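Local coordinates for protein sialidase B (Streptococcus pneumoniae TIGR4, PDB 4XJA) that hydrolyses alpha-(2->3), alpha-(2->6) and alpha-(2->8) linkages to release terminal sialic acid from oligosaccharides, glycoproteins and glycolipids, as a family 33 glycosidase, at residues I495-A500 with R519-K524; Y551-S556 with G612-A617. The protein carries 1 engineered substitution. One frame throughout, in Å; residues are numbered along the deposited sequence.

Interaction 1: I495-A500 with R519-K524. With SFJ ((2R,3R,4R,5R,6R)-5-acetamido-2,3-difluoro-4-hydroxy-6-[(1R,2R)-1,2,3-trihydroxypropyl]tetrahydro-2H-pyran-2-carboxylic acid), chain F.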
loop_
_atom_site.group_PDB
_atom_site.type_symbol
_atom_site.label_atom_id
_atom_site.label_comp_id
_atom_site.label_asym_id
_atom_site.label_seq_id
_atom_site.Cartn_x
_atom_site.Cartn_y
_atom_site.Cartn_z
ATOM N N ILE A 495 11.818 23.950 6.688
ATOM C CA ILE A 495 11.941 23.649 5.274
ATOM C C ILE A 495 11.190 24.724 4.481
ATOM O O ILE A 495 10.226 25.294 4.976
ATOM C CB ILE A 495 11.417 22.229 4.952
ATOM C CG1 ILE A 495 9.958 22.087 5.363
ATOM C CG2 ILE A 495 12.251 21.172 5.674
ATOM C CD1 ILE A 495 9.375 20.725 5.020
ATOM N N PRO A 496 11.638 25.008 3.249
ATOM C CA PRO A 496 11.096 26.143 2.485
ATOM C C PRO A 496 9.819 25.857 1.684
ATOM O O PRO A 496 9.623 26.465 0.635
ATOM C CB PRO A 496 12.238 26.481 1.523
ATOM C CG PRO A 496 12.928 25.168 1.290
ATOM C CD PRO A 496 12.829 24.421 2.606
ATOM N N PHE A 497 8.980 24.948 2.158
ATOM C CA PHE A 497 7.668 24.736 1.560
ATOM C C PHE A 497 6.653 24.748 2.685
ATOM O O PHE A 497 6.891 24.158 3.743
ATOM C CB PHE A 497 7.582 23.383 0.835
ATOM C CG PHE A 497 8.907 22.817 0.447
ATOM C CD1 PHE A 497 9.501 23.171 -0.751
ATOM C CD2 PHE A 497 9.562 21.929 1.284
ATOM C CE1 PHE A 497 10.734 22.657 -1.105
ATOM C CE2 PHE A 497 10.792 21.410 0.934
ATOM C CZ PHE A 497 11.381 21.779 -0.257
ATOM N N LYS A 498 5.538 25.439 2.480
ATOM C CA LYS A 498 4.397 25.263 3.361
ATOM C C LYS A 498 3.545 24.199 2.693
ATOM O O LYS A 498 3.683 23.964 1.488
ATOM C CB LYS A 498 3.607 26.561 3.524
ATOM C CG LYS A 498 4.424 27.739 4.036
ATOM C CD LYS A 498 3.513 28.836 4.573
ATOM C CE LYS A 498 4.249 30.158 4.748
ATOM N NZ LYS A 498 3.340 31.209 5.297
ATOM N N ASN A 499 2.694 23.538 3.470
ATOM C CA ASN A 499 1.725 22.590 2.918
ATOM C C ASN A 499 2.343 21.378 2.214
ATOM O O ASN A 499 1.744 20.801 1.301
ATOM C CB ASN A 499 0.752 23.312 1.978
ATOM C CG ASN A 499 0.087 24.503 2.642
ATOM O OD1 ASN A 499 0.026 24.581 3.869
ATOM N ND2 ASN A 499 -0.419 25.436 1.834
ATOM N N ALA A 500 3.540 20.987 2.639
ATOM C CA ALA A 500 4.213 19.855 2.014
ATOM C C ALA A 500 3.939 18.565 2.778
ATOM O O ALA A 500 3.920 18.553 4.007
ATOM C CB ALA A 500 5.708 20.110 1.914
ATOM N N ARG A 519 10.462 14.035 0.672
ATOM C CA ARG A 519 9.502 14.441 -0.353
ATOM C C ARG A 519 9.206 15.928 -0.236
ATOM O O ARG A 519 9.124 16.472 0.871
ATOM C CB ARG A 519 8.205 13.643 -0.147
ATOM C CG ARG A 519 7.021 13.988 -1.051
ATOM C CD ARG A 519 5.830 13.140 -0.624
ATOM N NE ARG A 519 4.565 13.556 -1.226
ATOM C CZ ARG A 519 3.432 12.880 -1.090
ATOM N NH1 ARG A 519 3.413 11.753 -0.385
ATOM N NH2 ARG A 519 2.325 13.329 -1.666
ATOM N N THR A 520 9.050 16.591 -1.376
ATOM C CA THR A 520 8.746 18.020 -1.395
ATOM C C THR A 520 7.604 18.313 -2.361
ATOM O O THR A 520 6.904 17.410 -2.824
ATOM C CB THR A 520 9.953 18.853 -1.866
ATOM O OG1 THR A 520 10.104 18.699 -3.284
ATOM C CG2 THR A 520 11.251 18.412 -1.162
ATOM N N THR A 521 7.453 19.587 -2.696
ATOM C CA THR A 521 6.439 20.022 -3.641
ATOM C C THR A 521 7.106 20.603 -4.882
ATOM O O THR A 521 6.462 21.308 -5.655
ATOM C CB THR A 521 5.555 21.111 -3.030
ATOM O OG1 THR A 521 6.404 22.120 -2.464
ATOM C CG2 THR A 521 4.670 20.534 -1.934
ATOM N N THR A 522 8.395 20.314 -5.064
ATOM C CA THR A 522 9.166 20.933 -6.150
ATOM C C THR A 522 9.465 20.022 -7.322
ATOM O O THR A 522 10.081 20.458 -8.290
ATOM C CB THR A 522 10.535 21.479 -5.668
ATOM O OG1 THR A 522 11.386 20.392 -5.282
ATOM C CG2 THR A 522 10.357 22.440 -4.505
ATOM N N GLY A 523 9.065 18.759 -7.225
ATOM C CA GLY A 523 9.427 17.780 -8.236
ATOM C C GLY A 523 10.811 17.174 -8.025
ATOM O O GLY A 523 11.254 16.333 -8.817
ATOM N N LYS A 524 11.500 17.600 -6.968
ATOM C CA LYS A 524 12.804 17.026 -6.637
ATOM C C LYS A 524 12.850 16.529 -5.197
ATOM O O LYS A 524 12.261 17.136 -4.303
ATOM C CB LYS A 524 13.922 18.050 -6.860
ATOM C CG LYS A 524 14.087 18.496 -8.304
ATOM C CD LYS A 524 15.166 19.571 -8.436
ATOM C CE LYS A 524 16.548 18.955 -8.651
ATOM N NZ LYS A 524 17.618 19.975 -8.868
HETATM C C11 SFJ F . -1.660 11.056 7.487
HETATM C C9 SFJ F . -2.034 14.373 2.148
HETATM C C10 SFJ F . -1.993 10.871 6.006
HETATM C C1 SFJ F . -0.109 9.945 -0.395
HETATM C C7 SFJ F . -2.275 12.054 2.680
HETATM C C4 SFJ F . -0.504 8.732 3.359
HETATM C C3 SFJ F . -0.709 8.528 1.805
HETATM C C5 SFJ F . -1.272 9.992 3.823
HETATM C C6 SFJ F . -0.958 11.218 2.974
HETATM C C2 SFJ F . -0.785 9.991 1.011
HETATM N N5 SFJ F . -1.054 10.289 5.230
HETATM O O10 SFJ F . -3.078 11.202 5.597
HETATM O O9 SFJ F . -3.094 14.600 3.024
HETATM O O1A SFJ F . 0.497 10.953 -0.779
HETATM O O8 SFJ F . -1.306 12.908 0.540
HETATM O O7 SFJ F . -3.521 11.348 2.603
HETATM O O4 SFJ F . -0.813 7.646 4.117
HETATM O O6 SFJ F . -0.220 10.937 1.830
HETATM F FAI SFJ F . -1.596 7.956 1.675
HETATM F FAJ SFJ F . -1.915 10.384 0.638
HETATM O O1B SFJ F . -0.344 8.906 -1.012
HETATM C C8 SFJ F . -2.289 13.083 1.506
#

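Interaction 2: Y551-S556 with G612-A617. With SFJ ((2R,3R,4R,5R,6R)-5-acetamido-2,3-difluoro-4-hydroxy-6-[(1R,2R)-1,2,3-trihydroxypropyl]tetrahydro-2H-pyran-2-carboxylic acid), chain F.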
loop_
_atom_site.group_PDB
_atom_site.type_symbol
_atom_site.label_atom_id
_atom_site.label_comp_id
_atom_site.label_asym_id
_atom_site.label_seq_id
_atom_site.Cartn_x
_atom_site.Cartn_y
_atom_site.Cartn_z
ATOM N N TYR A 551 3.402 16.731 -6.612
ATOM C CA TYR A 551 2.907 16.353 -5.284
ATOM C C TYR A 551 3.877 15.421 -4.556
ATOM O O TYR A 551 3.883 15.374 -3.325
ATOM C CB TYR A 551 1.513 15.727 -5.353
ATOM C CG TYR A 551 1.389 14.645 -6.381
ATOM C CD1 TYR A 551 1.753 13.332 -6.085
ATOM C CD2 TYR A 551 0.900 14.919 -7.641
ATOM C CE1 TYR A 551 1.646 12.337 -7.023
ATOM C CE2 TYR A 551 0.782 13.918 -8.592
ATOM C CZ TYR A 551 1.154 12.633 -8.267
ATOM O OH TYR A 551 1.040 11.635 -9.195
ATOM N N GLY A 552 4.676 14.678 -5.321
ATOM C CA GLY A 552 5.749 13.880 -4.750
ATOM C C GLY A 552 5.293 12.541 -4.210
ATOM O O GLY A 552 4.091 12.239 -4.180
ATOM N N THR A 553 6.267 11.729 -3.798
ATOM C CA THR A 553 6.018 10.391 -3.286
ATOM C C THR A 553 7.043 10.103 -2.191
ATOM O O THR A 553 8.177 10.587 -2.247
ATOM C CB THR A 553 6.160 9.323 -4.404
ATOM O OG1 THR A 553 5.354 9.689 -5.542
ATOM C CG2 THR A 553 5.731 7.939 -3.907
ATOM N N GLN A 554 6.635 9.330 -1.190
ATOM C CA GLN A 554 7.566 8.805 -0.198
ATOM C C GLN A 554 8.827 8.248 -0.868
ATOM O O GLN A 554 8.750 7.587 -1.917
ATOM C CB GLN A 554 6.886 7.704 0.619
ATOM C CG GLN A 554 7.739 7.234 1.810
ATOM C CD GLN A 554 7.581 5.757 2.088
ATOM O OE1 GLN A 554 7.016 5.013 1.280
ATOM N NE2 GLN A 554 8.070 5.320 3.239
ATOM N N VAL A 555 9.983 8.556 -0.281
ATOM C CA VAL A 555 11.265 7.994 -0.714
ATOM C C VAL A 555 11.858 7.182 0.447
ATOM O O VAL A 555 11.907 7.653 1.583
ATOM C CB VAL A 555 12.243 9.120 -1.203
ATOM C CG1 VAL A 555 12.270 10.286 -0.227
ATOM C CG2 VAL A 555 13.657 8.591 -1.428
ATOM N N SER A 556 12.256 5.943 0.186
ATOM C CA SER A 556 12.879 5.155 1.243
ATOM C C SER A 556 14.385 5.142 1.012
ATOM O O SER A 556 14.843 5.314 -0.122
ATOM C CB SER A 556 12.277 3.749 1.360
ATOM O OG SER A 556 12.254 3.067 0.126
ATOM N N GLY A 612 3.354 1.066 -12.603
ATOM C CA GLY A 612 3.192 1.798 -11.358
ATOM C C GLY A 612 4.190 1.465 -10.271
ATOM O O GLY A 612 4.603 0.309 -10.120
ATOM N N TYR A 613 4.577 2.488 -9.508
ATOM C CA TYR A 613 5.464 2.319 -8.362
ATOM C C TYR A 613 5.256 3.521 -7.462
ATOM O O TYR A 613 5.478 4.663 -7.887
ATOM C CB TYR A 613 6.921 2.260 -8.826
ATOM C CG TYR A 613 7.925 1.832 -7.763
ATOM C CD1 TYR A 613 8.533 2.763 -6.920
ATOM C CD2 TYR A 613 8.293 0.500 -7.634
ATOM C CE1 TYR A 613 9.482 2.359 -5.957
ATOM C CE2 TYR A 613 9.215 0.093 -6.676
ATOM C CZ TYR A 613 9.807 1.015 -5.849
ATOM O OH TYR A 613 10.734 0.574 -4.918
ATOM N N ALA A 614 4.803 3.291 -6.231
ATOM C CA ALA A 614 4.534 4.418 -5.339
ATOM C C ALA A 614 5.323 4.347 -4.040
ATOM O O ALA A 614 6.555 4.432 -4.055
ATOM C CB ALA A 614 3.034 4.574 -5.079
ATOM N N TYR A 615 4.634 4.213 -2.913
ATOM C CA TYR A 615 5.334 4.139 -1.634
ATOM C C TYR A 615 6.126 2.840 -1.581
ATOM O O TYR A 615 5.715 1.829 -2.155
ATOM C CB TYR A 615 4.356 4.187 -0.469
ATOM C CG TYR A 615 3.878 5.575 -0.078
ATOM C CD1 TYR A 615 3.434 6.489 -1.034
ATOM C CD2 TYR A 615 3.814 5.950 1.257
ATOM C CE1 TYR A 615 2.962 7.763 -0.657
ATOM C CE2 TYR A 615 3.344 7.202 1.637
ATOM C CZ TYR A 615 2.916 8.098 0.686
ATOM O OH TYR A 615 2.452 9.334 1.098
ATOM N N SER A 616 7.260 2.859 -0.885
ATOM C CA SER A 616 8.145 1.703 -0.883
ATOM C C SER A 616 8.906 1.593 0.422
ATOM O O SER A 616 9.023 2.563 1.175
ATOM C CB SER A 616 9.138 1.808 -2.036
ATOM O OG SER A 616 9.968 2.951 -1.888
ATOM N N ALA A 617 9.434 0.399 0.664
ATOM C CA ALA A 617 10.243 0.098 1.829
ATOM C C ALA A 617 11.437 -0.689 1.334
ATOM O O ALA A 617 11.286 -1.602 0.536
ATOM C CB ALA A 617 9.446 -0.756 2.795
HETATM C C11 SFJ F . -1.660 11.056 7.487
HETATM C C9 SFJ F . -2.034 14.373 2.148
HETATM C C10 SFJ F . -1.993 10.871 6.006
HETATM C C1 SFJ F . -0.109 9.945 -0.395
HETATM C C7 SFJ F . -2.275 12.054 2.680
HETATM C C4 SFJ F . -0.504 8.732 3.359
HETATM C C3 SFJ F . -0.709 8.528 1.805
HETATM C C5 SFJ F . -1.272 9.992 3.823
HETATM C C6 SFJ F . -0.958 11.218 2.974
HETATM C C2 SFJ F . -0.785 9.991 1.011
HETATM N N5 SFJ F . -1.054 10.289 5.230
HETATM O O10 SFJ F . -3.078 11.202 5.597
HETATM O O9 SFJ F . -3.094 14.600 3.024
HETATM O O1A SFJ F . 0.497 10.953 -0.779
HETATM O O8 SFJ F . -1.306 12.908 0.540
HETATM O O7 SFJ F . -3.521 11.348 2.603
HETATM O O4 SFJ F . -0.813 7.646 4.117
HETATM O O6 SFJ F . -0.220 10.937 1.830
HETATM F FAI SFJ F . -1.596 7.956 1.675
HETATM F FAJ SFJ F . -1.915 10.384 0.638
HETATM O O1B SFJ F . -0.344 8.906 -1.012
HETATM C C8 SFJ F . -2.289 13.083 1.506
HETATM O O HOH W 1 8.936 5.067 -2.922
HETATM O O HOH W 2 8.744 2.522 3.886
#

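Interaction 1: I495-A500 with R519-K524
The phenyl ring of Phe497 packs against three consecutive threonines, and each meets it differently. Thr520 lies over one face: its CB is 4.0 Å from the ring centroid, a CH-pi contact shifted toward the rim, and its CG2 reaches to 3.5 Å from Phe497 CZ. Pro496 CG covers the opposite face, so the ring is sandwiched. Thr522 crosses the phenylalanine at about a right angle, with CG2 3.4 Å from Phe497 CE1, while Thr521 slides past in the opposite direction, its OG1 beside the CB and CD1 of Phe497 and its methyl resting on Ala500 CB. A chi1 of -22°, close to eclipsing the backbone N, swings the ring into this site. In the sialidase beta-propeller, 495-500 belongs to the connection from the last strand of one blade to the first of the next, and 519-524 is a hairpin loop in that next blade. Two successive ST turns shape the hairpin. Thr520 OG1 accepts from Thr522 N at 2.9 Å and also donates to Lys524 O, while Thr522 OG1 accepts from Lys524 N. Just before the turns, Arg519 runs out extended to the ligand, with CG anti to N (chi1 176°). Its guanidinium meets the bound difluorosialic acid edge-on, NH1 and NH2 converging on the single carboxylate oxygen O1A at 3.0 and 3.1 Å.

Interaction 2: Y551-S556 with G612-A617
Gln554 and Tyr615 come within 5.4 Å of each other, CA to CA, where 553-556 and 614-617 run side by side, their directions 17° apart, with no backbone-to-backbone hydrogen bond between them. These stretches lead into strands 556-559 and 616-620, which start successive propeller blades. Gln554 lays its CB over the centre of the Tyr615 ring, 3.6 Å from the centroid, a CH-pi contact. A bend at chi2 then carries the amide past the ring, their planes 39° apart, and OE1 accepts from Ser616 N at 3.1 Å, the donor tilted 31° from the carbonyl plane. Thr553 CG2 approaches the same ring obliquely. Farther along, Ser556 OG and Ser616 OG hydrogen-bond at 3.0 Å, and Ser616 OG also pairs with Ser573. One water lies among Gln554 O, Ala614 O and Ser616 OG; another links Gln554 NE2 to Ser616 O. Gln554 thus holds Tyr615, the nucleophile by similarity, twice: through the ring face and through the N-H of the next residue. Tyr615 OH hydrogen-bonds Glu503 and lies 3.3 Å from C2 of the ligand, which still carries its fluorine FAJ: a pose consistent with attack on the anomeric carbon, before any covalent bond.

Interactions 1 and 2 have centres 15 Å apart, and Arg519 spans the gap. Its NE probably hydrogen-bonds Tyr551 O at 2.9 Å, tying the hairpin of interaction 1 to 551-556, and its NH1 makes a weak hydrogen bond, 3.0 Å long, to Tyr615 OH. Glu503 joins the two as well, salt-bridged to Arg519 and hydrogen-bonded to Tyr615. Both contacts reach the same ligand, interaction 1 at its carboxylate and interaction 2 beside the anomeric centre. With Arg207 and Arg581, Arg519 forms the arginine triad known from sialidases; Arg581 is also held by Gly552 O. Phe497 and its threonines stand farther out, behind this arginine.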